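Local atomic coordinates of chitin oligosaccharide binding protein NagB2 (Paenibacillus sp. FPU-7, PDB entry 7EHU), a protein that binds short chitin oligosaccharides, N,N'-diacetylchitobiose and N,N',N''-triacetylchitotriose, probably as the extracellular solute-binding component of a sugar uptake system. Residues V39-T42 with A43-T46; E51-V54 with K55-A59; Y152-T155 with K156-A159; L255-S258 with E259-K263; K333-I336 with K337-T341. One frame throughout, in Å; residues are numbered along the deposited sequence.

Contact 1: V39-T42 with A43-T46. With NAG (2-acetamido-2-deoxy-beta-D-glucopyranose), chain B.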
# COMPACT_ATOMS: atom_id res chain seq x y z
N VAL A 39 -7.02 9.82 -8.48
CA VAL A 39 -6.80 10.76 -9.58
C VAL A 39 -6.45 10.09 -10.90
O VAL A 39 -6.66 10.68 -11.96
CB VAL A 39 -5.74 11.83 -9.22
CG1 VAL A 39 -6.17 12.63 -8.03
CG2 VAL A 39 -4.36 11.22 -9.00
N ARG A 40 -5.86 8.89 -10.88
CA ARG A 40 -5.40 8.28 -12.12
C ARG A 40 -6.57 7.64 -12.86
O ARG A 40 -7.61 7.31 -12.27
CB ARG A 40 -4.35 7.20 -11.83
CG ARG A 40 -3.07 7.73 -11.18
CD ARG A 40 -2.03 6.59 -11.00
NE ARG A 40 -0.78 7.01 -10.35
CZ ARG A 40 -0.37 6.66 -9.12
NH1 ARG A 40 -1.08 5.87 -8.33
NH2 ARG A 40 0.79 7.11 -8.69
N ASP A 41 -6.39 7.45 -14.17
CA ASP A 41 -7.45 6.84 -14.98
C ASP A 41 -7.84 5.48 -14.44
O ASP A 41 -9.02 5.09 -14.47
CB ASP A 41 -6.99 6.72 -16.44
CG ASP A 41 -6.73 8.05 -17.11
OD1 ASP A 41 -6.10 8.06 -18.20
OD2 ASP A 41 -7.14 9.09 -16.54
N THR A 42 -6.87 4.72 -13.94
CA THR A 42 -7.16 3.38 -13.43
C THR A 42 -7.97 3.41 -12.14
O THR A 42 -8.45 2.35 -11.71
CB THR A 42 -5.86 2.62 -13.18
OG1 THR A 42 -5.03 3.42 -12.33
CG2 THR A 42 -5.11 2.31 -14.48
N ALA A 43 -8.12 4.57 -11.51
CA ALA A 43 -8.88 4.71 -10.28
C ALA A 43 -10.25 5.33 -10.51
O ALA A 43 -10.93 5.69 -9.54
CB ALA A 43 -8.08 5.55 -9.27
N LYS A 44 -10.68 5.44 -11.77
CA LYS A 44 -11.93 6.12 -12.09
C LYS A 44 -13.14 5.45 -11.43
O LYS A 44 -14.09 6.13 -11.03
CB LYS A 44 -12.13 6.20 -13.61
CG LYS A 44 -11.40 7.37 -14.29
CD LYS A 44 -11.65 7.40 -15.80
CE LYS A 44 -10.66 8.29 -16.54
NZ LYS A 44 -10.43 9.60 -15.87
N ASN A 45 -13.14 4.12 -11.33
CA ASN A 45 -14.28 3.47 -10.70
C ASN A 45 -14.32 3.77 -9.21
O ASN A 45 -15.40 3.96 -8.62
CB ASN A 45 -14.24 1.96 -10.93
CG ASN A 45 -14.57 1.56 -12.36
OD1 ASN A 45 -15.20 2.31 -13.10
ND2 ASN A 45 -14.15 0.37 -12.74
N THR A 46 -13.15 3.83 -8.57
CA THR A 46 -13.07 4.18 -7.16
C THR A 46 -13.58 5.59 -6.93
O THR A 46 -14.33 5.84 -5.97
CB THR A 46 -11.63 4.04 -6.68
OG1 THR A 46 -11.15 2.75 -7.04
CG2 THR A 46 -11.52 4.18 -5.17
C1 NAG B . -7.64 1.98 -6.79
C2 NAG B . -6.17 2.22 -7.15
C3 NAG B . -5.27 2.04 -5.93
C4 NAG B . -5.84 2.70 -4.68
C5 NAG B . -7.33 2.43 -4.54
C6 NAG B . -7.97 3.18 -3.40
C7 NAG B . -5.44 1.62 -9.44
C8 NAG B . -5.06 0.47 -10.34
N2 NAG B . -5.77 1.29 -8.19
O1 NAG B . -8.46 2.28 -7.86
O3 NAG B . -3.98 2.54 -6.25
O4 NAG B . -5.27 2.07 -3.54
O5 NAG B . -8.01 2.81 -5.74
O6 NAG B . -7.62 4.55 -3.41
O7 NAG B . -5.41 2.79 -9.82
O HOH W 1 -8.10 10.49 -14.39
O HOH W 2 -10.97 2.21 -10.15
O HOH W 3 -11.36 2.37 -13.17

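Contact 2: E51-V54 with K55-A59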
# COMPACT_ATOMS: atom_id res chain seq x y z
N GLU A 51 -17.94 9.48 -5.36
CA GLU A 51 -18.87 10.52 -5.77
C GLU A 51 -20.31 10.09 -5.51
O GLU A 51 -21.13 10.92 -5.09
CB GLU A 51 -18.66 10.87 -7.25
CG GLU A 51 -17.38 11.66 -7.52
CD GLU A 51 -17.02 11.77 -8.99
OE1 GLU A 51 -17.65 11.09 -9.83
OE2 GLU A 51 -16.09 12.53 -9.31
N LYS A 52 -20.63 8.82 -5.76
CA LYS A 52 -21.98 8.32 -5.48
C LYS A 52 -22.30 8.45 -4.00
O LYS A 52 -23.39 8.91 -3.64
CB LYS A 52 -22.09 6.87 -5.94
CG LYS A 52 -23.48 6.29 -5.76
CD LYS A 52 -23.69 4.99 -6.50
CE LYS A 52 -23.17 3.78 -5.75
NZ LYS A 52 -23.77 2.51 -6.30
N VAL A 53 -21.35 8.08 -3.14
CA VAL A 53 -21.57 8.17 -1.69
C VAL A 53 -21.73 9.63 -1.28
O VAL A 53 -22.59 9.96 -0.45
CB VAL A 53 -20.40 7.49 -0.95
CG1 VAL A 53 -20.39 7.86 0.51
CG2 VAL A 53 -20.44 5.99 -1.13
N VAL A 54 -20.92 10.52 -1.86
CA VAL A 54 -20.99 11.95 -1.55
C VAL A 54 -22.35 12.52 -1.95
O VAL A 54 -22.97 13.28 -1.19
CB VAL A 54 -19.82 12.69 -2.22
CG1 VAL A 54 -20.07 14.20 -2.25
CG2 VAL A 54 -18.52 12.36 -1.48
N LYS A 55 -22.82 12.18 -3.16
CA LYS A 55 -24.12 12.66 -3.62
C LYS A 55 -25.24 12.18 -2.68
O LYS A 55 -26.15 12.95 -2.34
CB LYS A 55 -24.34 12.20 -5.06
CG LYS A 55 -25.63 12.69 -5.74
CD LYS A 55 -25.76 12.12 -7.16
CE LYS A 55 -27.19 11.62 -7.47
NZ LYS A 55 -27.25 10.80 -8.73
N LYS A 56 -25.17 10.92 -2.24
CA LYS A 56 -26.17 10.43 -1.29
C LYS A 56 -26.11 11.19 0.02
O LYS A 56 -27.14 11.51 0.61
CB LYS A 56 -25.92 8.94 -1.03
CG LYS A 56 -26.95 8.29 -0.12
CD LYS A 56 -26.60 6.82 0.12
CE LYS A 56 -27.50 6.19 1.18
NZ LYS A 56 -26.97 4.87 1.66
N THR A 57 -24.90 11.47 0.50
CA THR A 57 -24.74 12.19 1.76
C THR A 57 -25.27 13.61 1.65
O THR A 57 -25.92 14.11 2.58
CB THR A 57 -23.27 12.14 2.16
OG1 THR A 57 -22.84 10.77 2.20
CG2 THR A 57 -23.03 12.79 3.51
N GLU A 58 -25.00 14.29 0.53
CA GLU A 58 -25.52 15.63 0.32
C GLU A 58 -27.05 15.65 0.31
O GLU A 58 -27.68 16.61 0.78
CB GLU A 58 -24.95 16.20 -0.98
CG GLU A 58 -23.47 16.56 -0.85
CD GLU A 58 -22.80 16.99 -2.14
OE1 GLU A 58 -23.37 16.78 -3.22
OE2 GLU A 58 -21.70 17.57 -2.06
N ALA A 59 -27.68 14.61 -0.25
CA ALA A 59 -29.14 14.55 -0.24
C ALA A 59 -29.67 14.35 1.18
O ALA A 59 -30.75 14.85 1.52
CB ALA A 59 -29.61 13.41 -1.14

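Contact 3: Y152-T155 with K156-A159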
# COMPACT_ATOMS: atom_id res chain seq x y z
N TYR A 152 2.55 -10.53 -8.72
CA TYR A 152 1.75 -10.88 -9.88
C TYR A 152 2.70 -11.42 -10.94
O TYR A 152 3.82 -10.92 -11.09
CB TYR A 152 1.07 -9.63 -10.42
CG TYR A 152 0.02 -9.03 -9.52
CD1 TYR A 152 -1.32 -9.40 -9.61
CD2 TYR A 152 0.36 -8.03 -8.60
CE1 TYR A 152 -2.29 -8.81 -8.81
CE2 TYR A 152 -0.58 -7.46 -7.82
CZ TYR A 152 -1.91 -7.84 -7.92
OH TYR A 152 -2.84 -7.21 -7.12
N TYR A 153 2.29 -12.44 -11.69
CA TYR A 153 3.19 -12.98 -12.70
C TYR A 153 2.41 -13.45 -13.93
O TYR A 153 1.22 -13.77 -13.87
CB TYR A 153 4.12 -14.07 -12.14
CG TYR A 153 3.55 -15.47 -12.07
CD1 TYR A 153 2.77 -15.86 -10.99
CD2 TYR A 153 3.88 -16.42 -13.03
CE1 TYR A 153 2.30 -17.15 -10.89
CE2 TYR A 153 3.40 -17.72 -12.93
CZ TYR A 153 2.62 -18.08 -11.86
OH TYR A 153 2.17 -19.37 -11.77
N ASN A 154 3.12 -13.43 -15.05
CA ASN A 154 2.58 -13.82 -16.34
C ASN A 154 2.84 -15.30 -16.56
O ASN A 154 3.99 -15.72 -16.73
CB ASN A 154 3.21 -12.93 -17.40
CG ASN A 154 2.63 -13.14 -18.77
OD1 ASN A 154 2.34 -14.27 -19.17
ND2 ASN A 154 2.40 -12.05 -19.47
N THR A 155 1.77 -16.08 -16.54
CA THR A 155 1.91 -17.53 -16.64
C THR A 155 2.35 -17.94 -18.04
O THR A 155 2.99 -18.99 -18.20
CB THR A 155 0.58 -18.21 -16.29
OG1 THR A 155 -0.51 -17.62 -17.01
CG2 THR A 155 0.29 -18.11 -14.80
N LYS A 156 2.03 -17.13 -19.06
CA LYS A 156 2.48 -17.40 -20.42
C LYS A 156 3.97 -17.16 -20.57
O LYS A 156 4.69 -18.00 -21.11
CB LYS A 156 1.70 -16.49 -21.38
CG LYS A 156 1.81 -16.70 -22.88
CD LYS A 156 2.98 -15.87 -23.32
CE LYS A 156 3.15 -15.68 -24.80
NZ LYS A 156 4.41 -14.90 -25.12
N LEU A 157 4.46 -16.01 -20.09
CA LEU A 157 5.89 -15.74 -20.20
C LEU A 157 6.69 -16.72 -19.37
O LEU A 157 7.77 -17.15 -19.79
CB LEU A 157 6.18 -14.30 -19.77
CG LEU A 157 5.65 -13.20 -20.69
CD1 LEU A 157 5.89 -11.85 -20.05
CD2 LEU A 157 6.28 -13.25 -22.09
N PHE A 158 6.20 -17.09 -18.19
CA PHE A 158 6.88 -18.12 -17.41
C PHE A 158 7.00 -19.41 -18.22
O PHE A 158 8.07 -20.00 -18.32
CB PHE A 158 6.16 -18.38 -16.07
CG PHE A 158 6.65 -17.53 -14.91
CD1 PHE A 158 6.88 -16.17 -15.06
CD2 PHE A 158 6.85 -18.09 -13.66
CE1 PHE A 158 7.28 -15.38 -13.98
CE2 PHE A 158 7.27 -17.31 -12.58
CZ PHE A 158 7.51 -15.96 -12.76
N ALA A 159 5.88 -19.86 -18.81
CA ALA A 159 5.91 -21.07 -19.65
C ALA A 159 6.86 -20.91 -20.83
O ALA A 159 7.57 -21.86 -21.19
CB ALA A 159 4.50 -21.41 -20.13

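Contact 4: L255-S258 with E259-K263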
# COMPACT_ATOMS: atom_id res chain seq x y z
N LEU A 255 10.91 5.37 -15.03
CA LEU A 255 9.49 5.07 -15.14
C LEU A 255 8.78 5.43 -13.86
O LEU A 255 9.30 5.19 -12.76
CB LEU A 255 9.30 3.58 -15.39
CG LEU A 255 9.84 3.08 -16.73
CD1 LEU A 255 9.89 1.55 -16.71
CD2 LEU A 255 8.99 3.56 -17.90
N LYS A 256 7.58 5.97 -13.99
CA LYS A 256 6.68 6.18 -12.87
C LYS A 256 6.07 4.85 -12.43
O LYS A 256 6.04 3.88 -13.20
CB LYS A 256 5.54 7.11 -13.30
CG LYS A 256 5.96 8.49 -13.83
CD LYS A 256 4.75 9.43 -13.99
CE LYS A 256 3.60 8.83 -14.82
NZ LYS A 256 2.87 9.87 -15.61
N TYR A 257 5.55 4.83 -11.20
CA TYR A 257 4.90 3.64 -10.66
C TYR A 257 3.93 3.03 -11.66
O TYR A 257 3.97 1.83 -11.92
CB TYR A 257 4.14 4.04 -9.38
CG TYR A 257 3.28 2.98 -8.77
CD1 TYR A 257 3.78 1.74 -8.43
CD2 TYR A 257 1.95 3.25 -8.49
CE1 TYR A 257 2.98 0.78 -7.84
CE2 TYR A 257 1.14 2.32 -7.90
CZ TYR A 257 1.66 1.09 -7.56
OH TYR A 257 0.83 0.19 -6.93
N SER A 258 3.02 3.85 -12.18
CA SER A 258 1.98 3.34 -13.07
C SER A 258 2.55 2.84 -14.40
O SER A 258 1.96 1.96 -15.04
CB SER A 258 0.94 4.42 -13.32
OG SER A 258 1.53 5.55 -13.95
N GLU A 259 3.70 3.38 -14.81
CA GLU A 259 4.34 2.89 -16.03
C GLU A 259 4.99 1.53 -15.80
O GLU A 259 4.98 0.69 -16.70
CB GLU A 259 5.36 3.93 -16.49
CG GLU A 259 4.70 5.23 -17.01
CD GLU A 259 5.68 6.39 -17.25
OE1 GLU A 259 6.77 6.40 -16.69
OE2 GLU A 259 5.29 7.31 -18.01
N GLY A 260 5.51 1.28 -14.59
CA GLY A 260 5.93 -0.07 -14.25
C GLY A 260 4.78 -1.05 -14.27
O GLY A 260 4.92 -2.17 -14.76
N GLN A 261 3.62 -0.65 -13.75
CA GLN A 261 2.45 -1.51 -13.79
C GLN A 261 2.08 -1.84 -15.23
O GLN A 261 1.81 -3.00 -15.56
CB GLN A 261 1.28 -0.85 -13.07
CG GLN A 261 1.48 -0.70 -11.57
CD GLN A 261 0.32 -0.00 -10.91
OE1 GLN A 261 -0.24 0.94 -11.49
NE2 GLN A 261 -0.09 -0.47 -9.74
N ALA A 262 2.11 -0.83 -16.11
CA ALA A 262 1.78 -1.05 -17.52
C ALA A 262 2.79 -1.97 -18.19
O ALA A 262 2.43 -2.74 -19.08
CB ALA A 262 1.70 0.28 -18.27
N LYS A 263 4.07 -1.85 -17.85
CA LYS A 263 5.06 -2.78 -18.38
C LYS A 263 4.61 -4.21 -18.13
O LYS A 263 4.71 -5.07 -19.01
CB LYS A 263 6.41 -2.50 -17.71
CG LYS A 263 7.58 -3.26 -18.24
CD LYS A 263 8.20 -2.57 -19.43
CE LYS A 263 9.40 -3.35 -19.95
NZ LYS A 263 9.94 -2.71 -21.17
O HOH W 4 2.19 8.02 -17.62

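Contact 5: K333-I336 with K337-T341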
# COMPACT_ATOMS: atom_id res chain seq x y z
N LYS A 333 -20.38 12.52 9.99
CA LYS A 333 -20.99 11.27 10.45
C LYS A 333 -21.82 10.64 9.35
O LYS A 333 -21.82 9.42 9.18
CB LYS A 333 -21.86 11.54 11.68
CG LYS A 333 -21.08 11.86 12.95
CD LYS A 333 -21.95 11.67 14.20
CE LYS A 333 -21.84 12.81 15.19
NZ LYS A 333 -22.97 12.78 16.16
N ALA A 334 -22.56 11.46 8.59
CA ALA A 334 -23.36 10.93 7.49
C ALA A 334 -22.48 10.32 6.41
O ALA A 334 -22.82 9.29 5.83
CB ALA A 334 -24.27 12.03 6.92
N PHE A 335 -21.34 10.96 6.13
CA PHE A 335 -20.42 10.39 5.16
C PHE A 335 -19.91 9.03 5.63
O PHE A 335 -19.88 8.07 4.85
CB PHE A 335 -19.23 11.33 4.93
CG PHE A 335 -18.15 10.70 4.09
CD1 PHE A 335 -18.29 10.58 2.72
CD2 PHE A 335 -17.03 10.16 4.68
CE1 PHE A 335 -17.33 9.97 1.95
CE2 PHE A 335 -16.05 9.54 3.91
CZ PHE A 335 -16.21 9.43 2.54
N ILE A 336 -19.51 8.93 6.90
CA ILE A 336 -19.03 7.65 7.42
C ILE A 336 -20.12 6.59 7.28
O ILE A 336 -19.88 5.46 6.83
CB ILE A 336 -18.54 7.80 8.88
CG1 ILE A 336 -17.29 8.69 8.94
CG2 ILE A 336 -18.28 6.44 9.53
CD1 ILE A 336 -16.96 9.16 10.32
N LYS A 337 -21.35 6.96 7.66
CA LYS A 337 -22.49 6.05 7.57
C LYS A 337 -22.68 5.53 6.15
O LYS A 337 -23.04 4.36 5.95
CB LYS A 337 -23.74 6.78 8.04
CG LYS A 337 -25.03 5.97 7.91
CD LYS A 337 -26.30 6.78 8.17
CE LYS A 337 -26.50 7.85 7.13
NZ LYS A 337 -27.38 7.38 6.00
N ASN A 338 -22.50 6.41 5.16
CA ASN A 338 -22.80 6.06 3.79
C ASN A 338 -21.63 5.45 3.05
O ASN A 338 -21.85 4.73 2.07
CB ASN A 338 -23.32 7.28 3.05
CG ASN A 338 -24.71 7.68 3.52
OD1 ASN A 338 -25.49 6.83 3.97
ND2 ASN A 338 -25.05 8.96 3.40
N PHE A 339 -20.40 5.69 3.49
CA PHE A 339 -19.24 5.09 2.84
C PHE A 339 -18.93 3.70 3.39
O PHE A 339 -18.64 2.78 2.62
CB PHE A 339 -18.01 5.99 3.01
CG PHE A 339 -16.84 5.55 2.18
CD1 PHE A 339 -16.81 5.79 0.83
CD2 PHE A 339 -15.77 4.89 2.75
CE1 PHE A 339 -15.74 5.38 0.05
CE2 PHE A 339 -14.69 4.48 1.98
CZ PHE A 339 -14.67 4.73 0.64
N TYR A 340 -18.98 3.54 4.71
CA TYR A 340 -18.58 2.30 5.38
C TYR A 340 -19.82 1.43 5.57
O TYR A 340 -20.40 1.34 6.65
CB TYR A 340 -17.86 2.61 6.69
CG TYR A 340 -16.54 3.30 6.44
CD1 TYR A 340 -15.41 2.58 6.09
CD2 TYR A 340 -16.42 4.68 6.54
CE1 TYR A 340 -14.21 3.20 5.85
CE2 TYR A 340 -15.22 5.31 6.31
CZ TYR A 340 -14.12 4.58 5.95
OH TYR A 340 -12.93 5.22 5.73
N THR A 341 -20.25 0.82 4.47
CA THR A 341 -21.38 -0.10 4.49
C THR A 341 -21.06 -1.25 3.56
O THR A 341 -20.27 -1.11 2.63
CB THR A 341 -22.66 0.72 4.19
OG1 THR A 341 -23.82 -0.10 4.33
CG2 THR A 341 -22.61 1.33 2.79

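Contact 1: V39-T42 with A43-T46
Asp41 and Lys44 lie side by side and point the same way, the lysine chain running past the carbonyl of Asp41 until, in one of its two modelled conformers, a bend at its last torsion (chi4 -44°) brings NZ to Asp41 OD2. At 3.4 Å from NZ to OD2 the salt bridge of this conformer is weak as a hydrogen bond, and a water completes it: it donates to Asp41 OD2 and to Val39 O and accepts from Lys44 NZ. Thr42 and Thr46 turn instead to the sugar. Thr42 OG1 sits between its own N and carbonyl carbon (chi1 54°) and donates to the acetamide oxygen O7 of the NAG at 2.6 Å. Thr46 OG1 meets O1 of the same sugar at 2.9 Å, while Ala43 CB packs 3.6 Å from O1. The backbone turns tightly beneath these groups: Ala43 N donates to Arg40 O at 2.9 Å and Lys44 N to Asp41 O at 3.2 Å. Arg40 leads away to a salt bridge with Asp73, its side chain near another NAG. A short 3-10 turn running into the start of helix 44-60, with Ala43 as N-cap, thus forms one wall of the chitin oligosaccharide pocket.

Contact 2: E51-V54 with K55-A59
Val53 and Thr57 stand side by side, one turn apart on helix 44-60, the helix of a beta-alpha-beta unit between parallel strands 30-36 and 64-70. Backbone bonds come first: the amides of Lys55, Lys56, Thr57 and Glu58 donate to the carbonyls of Glu51, Lys52, Val53 and Val54 in regular i to i+4 order. One of these carbonyls carries a second donor. Thr57 OG1, beside its own backbone N (chi1 -54°), donates to Val53 O at 2.8 Å, while Thr57 N reaches the same oxygen at 2.9 Å from the opposite face of the carbonyl plane. The hydroxyl also accepts from Asn338 ND2 on helix 326-339, so it joins the two helices. A valine in place of Thr57 would probably leave Val53 O with the amide alone and Asn338 ND2 without this acceptor. Apolar contacts divide by face: Val53 meets Phe335 and Phe339 of helix 326-339, whereas Val54 packs on Phe66 and Leu68 of strand 64-70. Two charged ends have partners outside this helix: Lys52 forms a salt bridge with Glu347, and Glu58 OE2 accepts from the amide of Phe66. With that carboxylate fixed on the strand, the Glu58 chain slants across Val54, and OE2 comes 3.7 Å from Val54 CG1.

Contact 3: Y152-T155 with K156-A159
Asn154 OD1 is gripped by two backbone amides of the first helical turn. Leu157 N donates to it at 2.9 Å in a nearly straight bond (165°), from above the plane of the side-chain amide; Lys156 N, also 2.9 Å from OD1, makes a strongly bent and weak bond. The side chain reaches them because CG lies anti to the backbone N (chi1 -175°), which swings the amide under the turn. Its ND2 then rests against Leu157 CD1 at 3.5 Å, the two side chains crossing at a slant. The main-chain oxygen of Asn154 is used too, accepting from Phe158 N at 3.0 Å. On the other flank Tyr153 and Phe158 cross at about a right angle. Tyr153 CD2 sits over the centre of one Phe158 face, 3.5 Å from Phe158 CD2, with the ring planes inclined at 45°. Met271 of strand 271-275 touches both rings, and Phe297 meets the tyrosine ring. Asn154 thus ends strand 138-154 and serves as N-cap of helix 155-160 in a single residue. Its carbonyl-type oxygen satisfies amides that have no preceding helical turn to bond with, while the aromatic pair adds an apolar contact between the end of the strand and the first helical turn.

Contact 4: L255-S258 with E259-K263
Tyr257 offers one ring face to the amide of Gln261, whose CD lies 3.7 Å above the ring plane, offset toward the rim, with the two planes 37° apart. Gln261 NE2 comes 3.2 Å from Tyr257 CZ, but its angle to OH is too poor for a hydrogen bond. Both polar ends bond instead to the carboxylate of Asp274, the tyrosine hydroxyl through OD1 and Gln261 NE2 through OD2, so the acid holds ring and amide in their overlap. Trp198 also meets the ring, and Trp277 NE1 bonds to its hydroxyl. With CG anti to the backbone N (chi1 173°), the tyrosine slants across the glutamine one turn on. At the helix start Glu259 folds back over Lys256: OE1 accepts from Lys256 N at 2.9 Å in a nearly straight bond (169°), on the anti side of the carboxylate and out of its plane. Leu255 CD2 packs 3.8 Å from the same OE1. Lys256 NZ stays 4.3 Å from Glu259 OE2, and a water spans the gap, accepting from NZ and donating to OE2. Lys256 O then takes Gly260 N at 3.0 Å, opening helix 257-265. An acid bonded to the N-cap amide would probably be favoured by the helix dipole, while the tyrosine, its side chain about 4 Å from a bound NAG, is held in place from the protein side.

Contact 5: K333-I336 with K337-T341
Phe335 and Phe339 lie side by side one turn apart near the C-terminal end of helix 326-339, and their flank is the tight part of the contact. Phe339 CB lies over one face of the Phe335 ring in a CH-pi contact, 3.9 Å from CZ. The ring planes are near parallel, at 16°, yet slid so far apart that they barely overlap. Both chains have CG anti to the backbone N (chi1 171° and -171°), which sends them the same way; Phe335 touches Leu50 and Phe320, and Phe339 meets Tyr318 edge-to-face. Next to them Ile336 CG2 touches Tyr340 CD2 at 3.9 Å, and Phe339 CD2 stands over the centre of a Tyr340 face. The polar flank is looser, with Lys337 partly exposed while Asn338 stays buried. There the Lys337 chain, bent at its third and fourth torsions, curls back so that NZ donates to Asn338 OD1 at 2.8 Å; the same NZ forms a salt bridge with Glu60. Asn338 ND2 bonds to both Glu60 OE2 and Thr57 OG1. A leucine at Asn338 would probably deprive Lys337 NZ and Thr57 OG1 of a partner and weaken the seam with helix 44-60. Tyr340 N donates to Ile336 O at 3.0 Å as the helix ends. Helix 326-339 thus meets helix 44-60 in two ways, by aromatic packing and by the buried amide of Asn338 beside the Lys337-Glu60 pair.

How the contacts relate
Along the chain the five contacts come in series, each closing before the next opens. Contacts 1 and 2 share helix 44-60, its sugar-facing start and its later turns, with centres about 18 Å apart. Contact 5, on helix 326-339, lies against contact 2, centres about 10 Å apart, so sequence-distant helices pack together. Contact 4, at the start of helix 257-265, touches contact 1 where Arg40 packs on Tyr257; their centres are about 15 Å apart, and both lie close to bound sugar. Contact 3, where strand 138-154 passes into helix 155-160, is about 42 Å from contact 2, centre to centre. Contact 1 thus lines the binding site and contact 4 borders it, while the others lie farther out in the fold.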